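Local coordinates for protein (aminopeptidase) (Ochrobactrum anthropi, PDB 1B65) that hydrolyses peptides from the amino end as an L-aminopeptidase and also acts as a D-alanine esterase and amidase, at residues R11-G16 against V332-V337. Numbering follows the deposited sequence.
Sequences RARDLG and VEEAVV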
ATOM      1  N   ARG A  11      -5.450  37.198  11.958  1.00 18.82           N
ATOM      2  CA  ARG A  11      -5.126  35.912  11.304  1.00 17.56           C
ATOM      3  C   ARG A  11      -5.034  36.228   9.828  1.00 16.63           C
ATOM      4  O   ARG A  11      -5.230  37.410   9.446  1.00 16.72           O
ATOM      5  CB  ARG A  11      -6.197  34.867  11.639  1.00 15.01           C
ATOM      6  CG  ARG A  11      -6.237  34.552  13.136  1.00 13.77           C
ATOM      7  CD  ARG A  11      -7.401  33.585  13.409  1.00 13.84           C
ATOM      8  NE  ARG A  11      -6.965  32.210  13.063  1.00 13.12           N
ATOM      9  CZ  ARG A  11      -7.881  31.211  13.055  1.00 13.98           C
ATOM     10  NH1 ARG A  11      -9.141  31.478  13.329  1.00 13.14           N
ATOM     11  NH2 ARG A  11      -7.465  29.989  12.772  1.00 12.67           N
ATOM     12  N   ALA A  12      -4.793  35.265   8.924  1.00 15.87           N
ATOM     13  CA  ALA A  12      -4.597  35.603   7.528  1.00 17.74           C
ATOM     14  C   ALA A  12      -5.790  36.346   6.942  1.00 17.87           C
ATOM     15  O   ALA A  12      -5.573  37.295   6.198  1.00 18.43           O
ATOM     16  CB  ALA A  12      -4.315  34.403   6.624  1.00 18.43           C
ATOM     17  N   ARG A  13      -7.033  35.925   7.221  1.00 16.85           N
ATOM     18  CA  ARG A  13      -8.177  36.613   6.629  1.00 18.60           C
ATOM     19  C   ARG A  13      -8.203  38.079   7.060  1.00 19.99           C
ATOM     20  O   ARG A  13      -8.660  38.924   6.293  1.00 19.64           O
ATOM     21  CB  ARG A  13      -9.523  35.998   7.027  1.00 18.07           C
ATOM     22  CG  ARG A  13      -9.730  34.685   6.276  1.00 18.41           C
ATOM     23  CD  ARG A  13     -11.044  34.026   6.761  1.00 19.93           C
ATOM     24  NE  ARG A  13     -11.097  32.697   6.145  1.00 18.40           N
ATOM     25  CZ  ARG A  13     -12.002  32.313   5.280  1.00 19.29           C
ATOM     26  NH1 ARG A  13     -12.988  33.148   4.946  1.00 21.19           N
ATOM     27  NH2 ARG A  13     -11.954  31.085   4.791  1.00 18.45           N
ATOM     28  N   ASP A  14      -7.795  38.377   8.276  1.00 20.92           N
ATOM     29  CA  ASP A  14      -7.761  39.743   8.781  1.00 22.14           C
ATOM     30  C   ASP A  14      -6.847  40.663   8.000  1.00 24.04           C
ATOM     31  O   ASP A  14      -7.053  41.888   8.023  1.00 24.26           O
ATOM     32  CB  ASP A  14      -7.281  39.697  10.242  1.00 23.92           C
ATOM     33  CG  ASP A  14      -8.286  38.940  11.088  1.00 25.70           C
ATOM     34  OD1 ASP A  14      -9.479  39.296  10.975  1.00 28.59           O
ATOM     35  OD2 ASP A  14      -7.916  38.016  11.834  1.00 24.56           O
ATOM     36  N   LEU A  15      -5.818  40.148   7.338  1.00 22.89           N
ATOM     37  CA  LEU A  15      -4.877  40.939   6.560  1.00 24.49           C
ATOM     38  C   LEU A  15      -5.325  41.166   5.130  1.00 24.44           C
ATOM     39  O   LEU A  15      -4.592  41.773   4.321  1.00 24.11           O
ATOM     40  CB  LEU A  15      -3.501  40.256   6.540  1.00 25.28           C
ATOM     41  CG  LEU A  15      -2.815  40.035   7.893  1.00 26.45           C
ATOM     42  CD1 LEU A  15      -1.435  39.422   7.648  1.00 26.78           C
ATOM     43  CD2 LEU A  15      -2.703  41.332   8.660  1.00 26.90           C
ATOM     44  N   GLY A  16      -6.499  40.643   4.780  1.00 22.36           N
ATOM     45  CA  GLY A  16      -6.994  40.799   3.420  1.00 24.11           C
ATOM     46  C   GLY A  16      -6.582  39.681   2.473  1.00 24.42           C
ATOM     47  O   GLY A  16      -6.783  39.850   1.266  1.00 24.33           O
ATOM     48  N   VAL A 332      -6.402  23.157   4.420  1.00 10.36           N
ATOM     49  CA  VAL A 332      -4.976  22.926   4.678  1.00 10.27           C
ATOM     50  C   VAL A 332      -4.170  24.148   4.254  1.00 10.61           C
ATOM     51  O   VAL A 332      -3.303  24.560   5.013  1.00 12.71           O
ATOM     52  CB  VAL A 332      -4.469  21.676   3.927  1.00 11.21           C
ATOM     53  CG1 VAL A 332      -2.949  21.559   4.042  1.00 11.81           C
ATOM     54  CG2 VAL A 332      -5.131  20.446   4.567  1.00 10.87           C
ATOM     55  N   GLU A 333      -4.449  24.720   3.078  1.00 10.21           N
ATOM     56  CA  GLU A 333      -3.726  25.901   2.654  1.00 11.57           C
ATOM     57  C   GLU A 333      -3.909  27.056   3.646  1.00 12.84           C
ATOM     58  O   GLU A 333      -2.908  27.679   4.020  1.00 12.95           O
ATOM     59  CB  GLU A 333      -4.224  26.388   1.294  1.00 12.26           C
ATOM     60  CG  GLU A 333      -3.485  27.619   0.796  1.00 14.23           C
ATOM     61  CD  GLU A 333      -4.062  28.138  -0.510  1.00 17.37           C
ATOM     62  OE1 GLU A 333      -5.155  27.713  -0.883  1.00 19.01           O
ATOM     63  OE2 GLU A 333      -3.429  28.965  -1.184  1.00 18.97           O
ATOM     64  N   GLU A 334      -5.161  27.305   4.090  1.00 10.84           N
ATOM     65  CA  GLU A 334      -5.312  28.385   5.073  1.00 10.93           C
ATOM     66  C   GLU A 334      -4.670  28.092   6.413  1.00 12.29           C
ATOM     67  O   GLU A 334      -4.088  29.008   7.050  1.00 12.23           O
ATOM     68  CB  GLU A 334      -6.809  28.731   5.216  1.00 10.87           C
ATOM     69  CG  GLU A 334      -7.002  29.892   6.240  1.00 11.48           C
ATOM     70  CD  GLU A 334      -8.438  30.386   6.184  1.00 12.64           C
ATOM     71  OE1 GLU A 334      -9.306  29.884   5.465  1.00 13.21           O
ATOM     72  OE2 GLU A 334      -8.746  31.392   6.881  1.00 15.07           O
ATOM     73  N   ALA A 335      -4.608  26.873   6.912  1.00 11.08           N
ATOM     74  CA  ALA A 335      -3.968  26.500   8.157  1.00 10.46           C
ATOM     75  C   ALA A 335      -2.459  26.764   8.066  1.00 12.34           C
ATOM     76  O   ALA A 335      -1.882  27.330   8.989  1.00 11.55           O
ATOM     77  CB  ALA A 335      -4.279  25.021   8.478  1.00 10.68           C
ATOM     78  N   VAL A 336      -1.837  26.430   6.921  1.00 10.22           N
ATOM     79  CA  VAL A 336      -0.420  26.728   6.740  1.00 11.25           C
ATOM     80  C   VAL A 336      -0.158  28.245   6.764  1.00 10.84           C
ATOM     81  O   VAL A 336       0.748  28.717   7.472  1.00 10.79           O
ATOM     82  CB  VAL A 336       0.099  26.118   5.438  1.00 10.85           C
ATOM     83  CG1 VAL A 336       1.509  26.605   5.093  1.00 11.79           C
ATOM     84  CG2 VAL A 336       0.171  24.567   5.542  1.00 10.13           C
ATOM     85  N   VAL A 337      -0.955  29.007   6.015  1.00 10.98           N
ATOM     86  CA  VAL A 337      -0.752  30.462   5.989  1.00 11.18           C
ATOM     87  C   VAL A 337      -1.026  31.060   7.362  1.00 11.92           C
ATOM     88  O   VAL A 337      -0.258  31.882   7.893  1.00 11.70           O
ATOM     89  CB  VAL A 337      -1.557  31.134   4.861  1.00 12.78           C
ATOM     90  CG1 VAL A 337      -1.285  32.643   4.886  1.00 14.88           C
ATOM     91  CG2 VAL A 337      -1.080  30.601   3.495  1.00 14.32           C
TER
HETATM   92  O   HOH W   1      -7.337  33.305   8.396  1.00 13.77           O
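Glu334 sends its CG anti to the backbone N (chi1 -179°) and runs on extended, which carries its carboxylate off helix 322-342 to Arg13; the arginine, stretched out from CG to NE, comes in at about a right angle. The two flat ends meet edge to edge, nearly coplanar, in a side-on, two-pronged salt bridge. Arg13 NE donates to Glu334 OE2 at 2.8 Å and Arg13 NH2 to Glu334 OE1 at 3.0 Å, both reaching syn lone pairs. A water then ties the same carboxylate to the backbone: it accepts from Arg13 N at 2.9 Å and donates to Glu334 OE2. In this variant of the Ntn hydrolase fold, helix 322-342 packs against strands 251-257 and 194-204 of one mixed sheet, and the bridge fastens the N-terminal loop, here a short 3-10 turn, to that helix. Asn27 and Arg200 also bind the carboxylate, through OE2 and OE1 respectively, while Arg13 NH2 is held by the carbonyls of Thr20 and Gly21. With so many donors around it, buried Glu334 probably stays ionised. About one turn further along the helix, Ala12 CB rests on Val337 CG1 at 3.9 Å, an apolar touch extended by Ile341.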